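Long-range contacts in peptidoglycan glycosyltransferase (Atopobium parvulum, PDB 4OVD), which belongs to the penicillin-binding proteins and carries a dimerisation domain and a transpeptidase domain: residues A[248-253]-A[527-532]; A[261-266]-A[282-287]; A[431-436]-A[450-455]; A[486-491]-A[518-523]. One frame throughout, in Å; residues are numbered along the deposited sequence.

Contact 1: A[248-253]-A[527-532]; sequences GSIMAM and VYVGLN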
# COMPACT_ATOMS: atom_id res chain seq x y z
N GLY A 248 6.71 9.45 -5.00
CA GLY A 248 5.89 8.88 -3.92
C GLY A 248 4.76 8.07 -4.48
O GLY A 248 4.74 7.77 -5.67
N SER A 249 3.81 7.73 -3.63
CA SER A 249 2.70 6.87 -4.01
C SER A 249 1.48 7.24 -3.25
O SER A 249 1.59 7.81 -2.17
CB SER A 249 2.98 5.43 -3.60
OG SER A 249 4.08 4.92 -4.37
N ILE A 250 0.34 6.82 -3.77
CA ILE A 250 -0.91 7.07 -3.09
C ILE A 250 -1.89 5.96 -3.44
O ILE A 250 -1.89 5.47 -4.55
CB ILE A 250 -1.40 8.51 -3.45
CG1 ILE A 250 -2.65 8.88 -2.70
CG2 ILE A 250 -1.74 8.57 -4.91
CD1 ILE A 250 -2.95 10.36 -2.82
N MSE A 251 -2.72 5.55 -2.51
CA MSE A 251 -3.69 4.48 -2.79
C MSE A 251 -4.90 4.62 -1.92
O MSE A 251 -4.79 5.01 -0.76
CB MSE A 251 -3.04 3.10 -2.53
CG MSE A 251 -4.11 1.99 -2.34
SE MSE A 251 -3.44 0.13 -2.42
CE MSE A 251 -2.43 0.05 -4.09
N ALA A 252 -6.08 4.34 -2.46
CA ALA A 252 -7.30 4.34 -1.68
C ALA A 252 -7.86 2.95 -1.93
O ALA A 252 -7.95 2.57 -3.08
CB ALA A 252 -8.24 5.40 -2.17
N MSE A 253 -8.31 2.26 -0.89
CA MSE A 253 -8.78 0.90 -1.00
C MSE A 253 -9.84 0.64 -0.00
O MSE A 253 -10.02 1.36 0.92
CB MSE A 253 -7.61 -0.09 -0.73
CG MSE A 253 -7.32 -0.65 0.72
SE MSE A 253 -5.94 -2.02 0.37
CE MSE A 253 -7.16 -3.52 0.16
N VAL A 527 -6.60 4.85 3.13
CA VAL A 527 -5.75 5.51 2.19
C VAL A 527 -4.33 5.56 2.71
O VAL A 527 -4.11 5.72 3.96
CB VAL A 527 -6.21 6.94 2.02
CG1 VAL A 527 -5.16 7.77 1.36
CG2 VAL A 527 -7.56 7.01 1.34
N TYR A 528 -3.40 5.42 1.76
CA TYR A 528 -1.97 5.49 2.01
C TYR A 528 -1.35 6.56 1.17
O TYR A 528 -1.63 6.67 -0.00
CB TYR A 528 -1.23 4.15 1.65
CG TYR A 528 0.28 4.34 1.72
CD1 TYR A 528 1.00 4.72 0.63
CD2 TYR A 528 0.97 4.11 2.89
CE1 TYR A 528 2.39 4.88 0.69
CE2 TYR A 528 2.31 4.30 2.97
CZ TYR A 528 3.02 4.67 1.86
OH TYR A 528 4.39 4.87 1.99
N VAL A 529 -0.48 7.35 1.78
CA VAL A 529 0.25 8.40 1.13
C VAL A 529 1.70 8.29 1.56
O VAL A 529 2.01 8.20 2.76
CB VAL A 529 -0.18 9.81 1.55
CG1 VAL A 529 0.70 10.82 0.82
CG2 VAL A 529 -1.67 10.06 1.27
N GLY A 530 2.59 8.28 0.58
CA GLY A 530 4.02 8.20 0.82
C GLY A 530 4.76 9.21 -0.05
O GLY A 530 4.42 9.35 -1.19
N LEU A 531 5.80 9.83 0.48
CA LEU A 531 6.60 10.81 -0.19
C LEU A 531 8.01 10.36 0.05
O LEU A 531 8.46 10.33 1.21
CB LEU A 531 6.40 12.18 0.41
CG LEU A 531 4.97 12.68 0.10
CD1 LEU A 531 4.58 13.92 0.92
CD2 LEU A 531 4.79 12.94 -1.39
N ASN A 532 8.71 10.11 -1.06
CA ASN A 532 10.06 9.55 -1.03
C ASN A 532 11.13 10.59 -1.28
O ASN A 532 11.05 11.42 -2.22
CB ASN A 532 10.20 8.42 -2.02
CG ASN A 532 9.12 7.37 -1.91
OD1 ASN A 532 8.44 7.20 -0.88
ND2 ASN A 532 8.92 6.65 -2.99
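I250 and V529 face each other across two antiparallel strands, and two residues along, at the next non-hydrogen-bonded pair, A252 meets V527; all four side chains lie on the same face of the sheet. The two axes run 4.6 Å apart at 176°. A252 and V527 touch through CB and CG2, 3.9 Å apart. I250 reaches its neighbour more loosely: with CG1 anti to the backbone N (chi1 -176°), CG1 approaches V529 CG2 to 4.3 Å. Helix 542-556 covers this face, with F549 on I250 and A252, F546 on V527 and V545 on V529.

S249, selenomethionine M251 and Y528 project from the other face. The Y528 ring runs along the strand direction past S249, where CE1 comes within 4.4 Å of S249 CB, and its OH hydrogen-bonds S513 OG. S249 OG pairs with S265 OG, so both hydroxyls of this face are held by neighbouring strands. F418 and L286 pack against Y528.

Two hydrogen-bonded pairs join the backbones: M251 N to Y528 O and Y528 N to M251 O (2.9 Å), then S249 N to G530 O and G530 N to S249 O, both 3.0 Å. G248 CA makes a CA-H...O contact with G530 O at 3.1 Å. A five-stranded antiparallel sheet with helix 542-556 on one face and helices 285-288 and 418-429 on the other is the core arrangement of penicillin-binding transpeptidase domains.

Contact 2: A[261-266]-A[282-287]; sequences YAAASY and LNLKLV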
# COMPACT_ATOMS: atom_id res chain seq x y z
N TYR A 261 -9.56 1.47 -5.10
CA TYR A 261 -10.29 2.50 -5.75
C TYR A 261 -9.43 3.39 -6.59
O TYR A 261 -9.89 3.92 -7.59
CB TYR A 261 -11.00 3.38 -4.77
CG TYR A 261 -11.94 2.69 -3.84
CD1 TYR A 261 -13.11 2.10 -4.31
CD2 TYR A 261 -11.73 2.76 -2.48
CE1 TYR A 261 -13.99 1.49 -3.45
CE2 TYR A 261 -12.62 2.18 -1.59
CZ TYR A 261 -13.76 1.58 -2.07
OH TYR A 261 -14.59 1.02 -1.16
N ALA A 262 -8.20 3.59 -6.14
CA ALA A 262 -7.21 4.42 -6.85
C ALA A 262 -5.81 4.12 -6.37
O ALA A 262 -5.62 3.71 -5.25
CB ALA A 262 -7.50 5.88 -6.63
N ALA A 263 -4.83 4.29 -7.25
CA ALA A 263 -3.46 4.05 -6.87
C ALA A 263 -2.52 4.66 -7.88
O ALA A 263 -2.74 4.57 -9.11
CB ALA A 263 -3.21 2.54 -6.75
N ALA A 264 -1.46 5.27 -7.38
CA ALA A 264 -0.48 5.86 -8.28
C ALA A 264 0.87 6.06 -7.63
O ALA A 264 0.98 6.13 -6.43
CB ALA A 264 -1.02 7.20 -8.80
N SER A 265 1.90 6.10 -8.47
CA SER A 265 3.26 6.37 -8.09
C SER A 265 3.78 7.47 -9.02
O SER A 265 3.42 7.55 -10.15
CB SER A 265 4.13 5.10 -8.27
OG SER A 265 3.81 4.20 -7.27
N TYR A 266 4.67 8.28 -8.51
CA TYR A 266 5.27 9.37 -9.22
C TYR A 266 6.71 8.94 -9.34
O TYR A 266 7.30 8.53 -8.33
CB TYR A 266 5.17 10.69 -8.43
CG TYR A 266 5.74 11.87 -9.17
CD1 TYR A 266 7.10 12.09 -9.21
CD2 TYR A 266 4.91 12.79 -9.82
CE1 TYR A 266 7.63 13.16 -9.91
CE2 TYR A 266 5.45 13.86 -10.52
CZ TYR A 266 6.80 14.03 -10.57
OH TYR A 266 7.35 15.09 -11.22
N LEU A 282 6.17 3.18 -15.54
CA LEU A 282 5.14 2.16 -15.70
C LEU A 282 4.93 1.21 -14.50
O LEU A 282 3.99 0.41 -14.48
CB LEU A 282 5.47 1.30 -16.92
CG LEU A 282 5.56 2.12 -18.21
CD1 LEU A 282 5.99 1.21 -19.34
CD2 LEU A 282 4.25 2.79 -18.51
N ASN A 283 5.84 1.26 -13.56
CA ASN A 283 5.70 0.47 -12.37
C ASN A 283 4.84 1.21 -11.36
O ASN A 283 4.74 2.42 -11.42
CB ASN A 283 7.04 0.36 -11.69
CG ASN A 283 8.04 -0.41 -12.51
OD1 ASN A 283 7.76 -1.52 -12.98
ND2 ASN A 283 9.23 0.17 -12.65
N LEU A 284 4.24 0.48 -10.43
CA LEU A 284 3.61 1.11 -9.28
C LEU A 284 4.64 0.88 -8.20
O LEU A 284 4.90 -0.29 -7.77
CB LEU A 284 2.34 0.41 -8.78
CG LEU A 284 0.98 0.91 -9.07
CD1 LEU A 284 0.05 0.05 -8.22
CD2 LEU A 284 0.95 2.37 -8.65
N LYS A 285 5.21 1.94 -7.71
CA LYS A 285 6.23 1.81 -6.67
C LYS A 285 5.75 1.05 -5.45
O LYS A 285 6.51 0.30 -4.87
CB LYS A 285 6.79 3.17 -6.29
CG LYS A 285 7.61 3.79 -7.42
CD LYS A 285 8.20 5.13 -7.00
CE LYS A 285 9.25 5.55 -8.03
NZ LYS A 285 9.65 6.94 -7.76
N LEU A 286 4.50 1.25 -5.04
CA LEU A 286 3.92 0.50 -3.91
C LEU A 286 4.09 -0.98 -3.92
O LEU A 286 3.96 -1.65 -2.90
CB LEU A 286 2.41 0.68 -3.89
CG LEU A 286 2.01 2.08 -3.54
CD1 LEU A 286 0.57 2.30 -3.86
CD2 LEU A 286 2.26 2.27 -2.07
N VAL A 287 4.11 -1.51 -5.11
CA VAL A 287 4.24 -2.94 -5.40
C VAL A 287 5.61 -3.44 -5.67
O VAL A 287 6.06 -4.53 -5.22
CB VAL A 287 3.37 -3.19 -6.69
CG1 VAL A 287 3.47 -4.60 -7.15
CG2 VAL A 287 1.91 -2.87 -6.38
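S265 turns its OG beside its own backbone N (chi1 -73°), which aims the hydroxyl at the first turn of helix 285-288, and K285 places CG in the corresponding position (chi1 -69°) before its chain runs out extended. The two residues therefore meet twice. S265 OG accepts from K285 N at 2.7 Å, a short bond but a bent one, with an angle of 131° at the hydrogen. Beyond it, the lysine chain passes S265, with CG 3.8 Å from S265 CB, and ends with NZ 2.9 Å from Y266 O, in the carbonyl plane and on a lone pair.

L284, at the N-cap position, adds the apolar part. Its CD2 lies against the strand backbone, 3.8 Å from A264 CA, while CD1 comes within 4.4 Å of A263 CB. Q162 and I163 of helix 161-164 also touch this leucine.

S265 OG has a second partner in S249 OG, and K285 NZ makes a further, weak bond to Q246 O. The edge strand of the sheet thus supplies a hydroxyl and a carbonyl to one lysine: the buried serine satisfies a backbone N-H at the helix start, and the ammonium group, probably charged, is met by carbonyl oxygens.

Contact 3: A[431-436]-A[450-455]; sequences KGTMVT and WPTKDV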
# COMPACT_ATOMS: atom_id res chain seq x y z
N LYS A 431 -11.63 -6.18 11.28
CA LYS A 431 -11.94 -7.13 12.37
C LYS A 431 -10.98 -8.24 12.47
O LYS A 431 -11.31 -9.35 12.84
CB LYS A 431 -13.36 -7.65 12.20
CG LYS A 431 -14.35 -6.49 12.35
CD LYS A 431 -15.81 -6.85 11.97
CE LYS A 431 -16.44 -7.91 12.88
NZ LYS A 431 -16.52 -7.53 14.32
N GLY A 432 -9.79 -7.97 12.03
CA GLY A 432 -8.77 -8.95 12.14
C GLY A 432 -8.48 -9.77 10.95
O GLY A 432 -7.56 -10.60 10.99
N THR A 433 -9.30 -9.61 9.91
CA THR A 433 -9.09 -10.40 8.70
C THR A 433 -8.34 -9.60 7.63
O THR A 433 -8.80 -8.55 7.23
CB THR A 433 -10.41 -10.95 8.20
OG1 THR A 433 -10.94 -11.85 9.17
CG2 THR A 433 -10.25 -11.74 6.89
N MSE A 434 -7.18 -10.06 7.20
CA MSE A 434 -6.38 -9.40 6.15
C MSE A 434 -6.87 -9.78 4.76
O MSE A 434 -7.21 -10.94 4.50
CB MSE A 434 -4.93 -9.78 6.44
CG MSE A 434 -3.96 -9.38 5.40
SE MSE A 434 -2.23 -9.36 6.30
CE MSE A 434 -2.00 -11.28 6.01
N VAL A 435 -7.04 -8.80 3.88
CA VAL A 435 -7.56 -9.09 2.56
C VAL A 435 -6.48 -8.94 1.54
O VAL A 435 -5.42 -8.51 1.87
CB VAL A 435 -8.73 -8.14 2.22
CG1 VAL A 435 -9.84 -8.25 3.26
CG2 VAL A 435 -8.26 -6.72 2.10
N THR A 436 -6.76 -9.30 0.30
CA THR A 436 -5.80 -9.24 -0.76
C THR A 436 -6.11 -7.98 -1.54
O THR A 436 -7.19 -7.91 -2.07
CB THR A 436 -5.98 -10.39 -1.73
OG1 THR A 436 -5.71 -11.63 -1.07
CG2 THR A 436 -5.01 -10.20 -2.88
N TRP A 450 -11.22 -13.51 -3.68
CA TRP A 450 -9.88 -13.16 -3.35
C TRP A 450 -9.61 -13.68 -1.94
O TRP A 450 -10.44 -13.48 -1.05
CB TRP A 450 -9.76 -11.66 -3.39
CG TRP A 450 -9.81 -11.16 -4.74
CD1 TRP A 450 -10.88 -10.66 -5.38
CD2 TRP A 450 -8.71 -11.13 -5.68
NE1 TRP A 450 -10.54 -10.31 -6.66
CE2 TRP A 450 -9.22 -10.58 -6.88
CE3 TRP A 450 -7.34 -11.47 -5.61
CZ2 TRP A 450 -8.43 -10.38 -8.00
CZ3 TRP A 450 -6.56 -11.26 -6.71
CH2 TRP A 450 -7.10 -10.72 -7.91
N PRO A 451 -8.45 -14.30 -1.73
CA PRO A 451 -8.12 -14.89 -0.43
C PRO A 451 -8.07 -13.89 0.72
O PRO A 451 -7.66 -12.72 0.54
CB PRO A 451 -6.71 -15.49 -0.64
CG PRO A 451 -6.48 -15.49 -2.15
CD PRO A 451 -7.32 -14.37 -2.69
N THR A 452 -8.56 -14.33 1.87
CA THR A 452 -8.54 -13.55 3.10
C THR A 452 -7.78 -14.41 4.12
O THR A 452 -7.63 -15.61 3.92
CB THR A 452 -9.93 -13.24 3.69
OG1 THR A 452 -10.63 -14.45 3.97
CG2 THR A 452 -10.79 -12.36 2.80
N LYS A 453 -7.32 -13.82 5.21
CA LYS A 453 -6.57 -14.55 6.22
C LYS A 453 -6.85 -13.95 7.61
O LYS A 453 -6.72 -12.76 7.79
CB LYS A 453 -5.09 -14.38 5.90
CG LYS A 453 -4.16 -15.24 6.73
CD LYS A 453 -2.72 -14.93 6.37
CE LYS A 453 -1.73 -15.88 7.02
NZ LYS A 453 -0.37 -15.46 6.60
N ASP A 454 -7.15 -14.78 8.59
CA ASP A 454 -7.42 -14.30 9.95
C ASP A 454 -6.08 -14.14 10.61
O ASP A 454 -5.38 -15.10 10.83
CB ASP A 454 -8.27 -15.28 10.74
CG ASP A 454 -9.68 -15.39 10.20
OD1 ASP A 454 -10.02 -14.68 9.23
OD2 ASP A 454 -10.43 -16.18 10.76
N VAL A 455 -5.72 -12.91 10.90
CA VAL A 455 -4.40 -12.64 11.46
C VAL A 455 -4.45 -12.38 12.95
O VAL A 455 -3.64 -12.89 13.69
CB VAL A 455 -3.76 -11.47 10.66
CG1 VAL A 455 -2.41 -11.12 11.19
CG2 VAL A 455 -3.66 -11.89 9.22
O HOH W 1 -5.58 -12.00 2.41
O HOH W 2 -9.21 -10.53 -0.08
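A small two-stranded antiparallel sheet, 433-434 with 453-454, follows helix 418-429 and is the element to which this contact belongs. T433 and D454 form a non-hydrogen-bonded pair, M434 and K453 a hydrogen-bonded one, in which M434 N reaches K453 O at 2.8 Å and K453 N returns to M434 O at 3.0 Å. V455 N closes one end on G432 O (3.0 Å).

Side chains reinforce the pairing. T433 and D454 run alongside one another in the same direction; T433 OG1 donates to D454 OD1 (3.0 Å) from above the carboxylate plane, 50° out of it. With its CG2 anti to the backbone N, T433 also presses that methyl to 3.5 Å from T452 CB. From the other face, selenomethionine M434 bends at chi3 (85°), bringing CE 3.7 Å from both V455 CG2 and K453 CD. A427, T426 and R423 of the helix touch M434 as well, while K453 NZ bonds K375 O.

Past the paired residues, T436 OG1 donates to P451 O (2.8 Å), and T436 CG2 crosses W450 near CE3, whose ring stacks with H438. P451 O also accepts from two waters: one links it to M434 O, the other to T436 N. Three donors thus converge on a single carbonyl, so hydroxyl and water bridges continue the connection between the chains where direct backbone pairing has stopped.

Contact 4: A[486-491]-A[518-523]; sequences TVAGKT and VNPSES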
# COMPACT_ATOMS: atom_id res chain seq x y z
N THR A 486 -14.21 9.98 11.40
CA THR A 486 -13.27 9.40 12.37
C THR A 486 -12.14 8.89 11.55
O THR A 486 -12.38 8.32 10.53
CB THR A 486 -13.87 8.22 13.15
OG1 THR A 486 -14.93 8.69 13.97
CG2 THR A 486 -12.83 7.59 14.02
N VAL A 487 -10.91 9.18 11.92
CA VAL A 487 -9.70 8.72 11.20
C VAL A 487 -8.79 8.05 12.20
O VAL A 487 -8.46 8.63 13.22
CB VAL A 487 -8.98 9.88 10.51
CG1 VAL A 487 -7.65 9.47 9.86
CG2 VAL A 487 -9.91 10.52 9.52
N ALA A 488 -8.48 6.79 11.95
CA ALA A 488 -7.54 6.06 12.76
C ALA A 488 -6.31 5.91 11.83
O ALA A 488 -6.46 5.48 10.70
CB ALA A 488 -8.10 4.71 13.09
N GLY A 489 -5.15 6.32 12.26
CA GLY A 489 -4.03 6.19 11.40
C GLY A 489 -2.69 6.26 12.08
O GLY A 489 -2.60 6.36 13.29
N LYS A 490 -1.64 6.24 11.26
CA LYS A 490 -0.30 6.27 11.76
C LYS A 490 0.66 6.91 10.73
O LYS A 490 0.57 6.61 9.55
CB LYS A 490 0.18 4.84 12.03
CG LYS A 490 1.58 4.81 12.60
CD LYS A 490 1.63 5.27 14.05
CE LYS A 490 3.02 5.18 14.67
NZ LYS A 490 3.84 6.29 14.14
N THR A 491 1.53 7.80 11.23
CA THR A 491 2.58 8.41 10.47
C THR A 491 3.80 7.50 10.47
O THR A 491 3.96 6.64 11.30
CB THR A 491 3.00 9.72 11.08
OG1 THR A 491 3.22 9.55 12.48
CG2 THR A 491 1.91 10.79 10.87
N VAL A 518 -10.69 5.61 7.29
CA VAL A 518 -11.76 6.58 7.49
C VAL A 518 -13.01 5.81 7.97
O VAL A 518 -13.31 4.77 7.41
CB VAL A 518 -12.06 7.36 6.19
CG1 VAL A 518 -13.04 8.47 6.45
CG2 VAL A 518 -10.80 7.94 5.59
N ASN A 519 -13.68 6.31 9.02
CA ASN A 519 -14.88 5.71 9.61
C ASN A 519 -14.70 4.23 9.61
O ASN A 519 -15.35 3.49 8.83
CB ASN A 519 -16.12 6.12 8.84
CG ASN A 519 -16.41 7.60 8.98
OD1 ASN A 519 -15.74 8.30 9.74
ND2 ASN A 519 -17.42 8.09 8.27
N PRO A 520 -13.76 3.79 10.45
CA PRO A 520 -13.37 2.40 10.58
C PRO A 520 -14.54 1.44 10.85
O PRO A 520 -14.48 0.30 10.41
CB PRO A 520 -12.41 2.43 11.75
CG PRO A 520 -11.90 3.84 11.76
CD PRO A 520 -13.11 4.61 11.49
N SER A 521 -15.60 1.93 11.51
CA SER A 521 -16.78 1.12 11.77
C SER A 521 -17.59 0.89 10.48
O SER A 521 -18.47 0.07 10.48
CB SER A 521 -17.65 1.78 12.86
OG SER A 521 -18.08 3.12 12.51
N GLU A 522 -17.33 1.63 9.40
CA GLU A 522 -18.06 1.44 8.11
C GLU A 522 -17.34 0.50 7.13
O GLU A 522 -17.95 0.08 6.17
CB GLU A 522 -18.37 2.78 7.43
CG GLU A 522 -19.30 3.67 8.27
CD GLU A 522 -19.79 4.94 7.55
OE1 GLU A 522 -19.60 5.08 6.32
OE2 GLU A 522 -20.42 5.80 8.24
N SER A 523 -16.04 0.25 7.34
CA SER A 523 -15.26 -0.70 6.57
C SER A 523 -15.23 -0.40 5.08
O SER A 523 -15.26 -1.29 4.25
CB SER A 523 -15.78 -2.14 6.80
OG SER A 523 -15.79 -2.47 8.19
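N519 reaches T486 with its amide, and the path can be traced from CB outward. CB leaves the backbone away from 486-491, but chi1 of -67° sets CG beside the residue's own N, and the nearly eclipsed chi2 of -6° turns OD1 back toward T486, just before strand 487-495. CG stands 4.0 Å from T486 N. At the tip, OD1 accepts from T486 N at 2.8 Å in a nearly straight bond, 173° at the hydrogen, with the donor almost on the extension of the CG-OD1 bond. Y485, I559 and P561 also touch the N519 side chain, the last two near the C-terminal end of the model.

The backbone of the same residue completes a ring: N519 N donates to T486 O at 2.8 Å. One asparagine therefore satisfies both the N-H and the carbonyl of T486, its side-chain oxygen taking the role that a backbone carbonyl would play in a regular strand pair. V518 and V487, the adjoining non-hydrogen-bonded pair, turn their side chains to the face covered by F546 of helix 542-556.

P520 packs beside this polar ring. Its CD lies 3.9 Å from T486 CG2, the two side chains crossing at about a right angle, and CG comes within 4.1 Å of A488 CB; L465 of helix 458-474 also touches the proline. N519 has a positive phi, which marks the point where strand 510-518 gives way to the turn, and E522 N bonds back to N519 O. The chemistry implies that amide mimicry carries the sheet pairing one residue past the last bridge, into the turn toward strand 525-532.

In the fold
All four contacts fall within the transpeptidase domain. Contact 1 joins strands 248-253 and 525-532 of the five-stranded antiparallel sheet, and the 273 residues between its segments enclose the other three, which follow one another in series. Contact 2 uses edge strand 260-266 and touches contact 1 directly, their centres about 8 Å apart; contact 4, whose centre is about 15 Å from that of contact 1, lies at the opposite edge strand, 487-495. Contact 3 belongs to the separate small sheet, with about 21 Å between its centre and that of contact 1, meeting it where M253 CE packs on V435 CG2. Early and late parts of the domain are thus brought together in one sheet, with the intervening chain arranged around it.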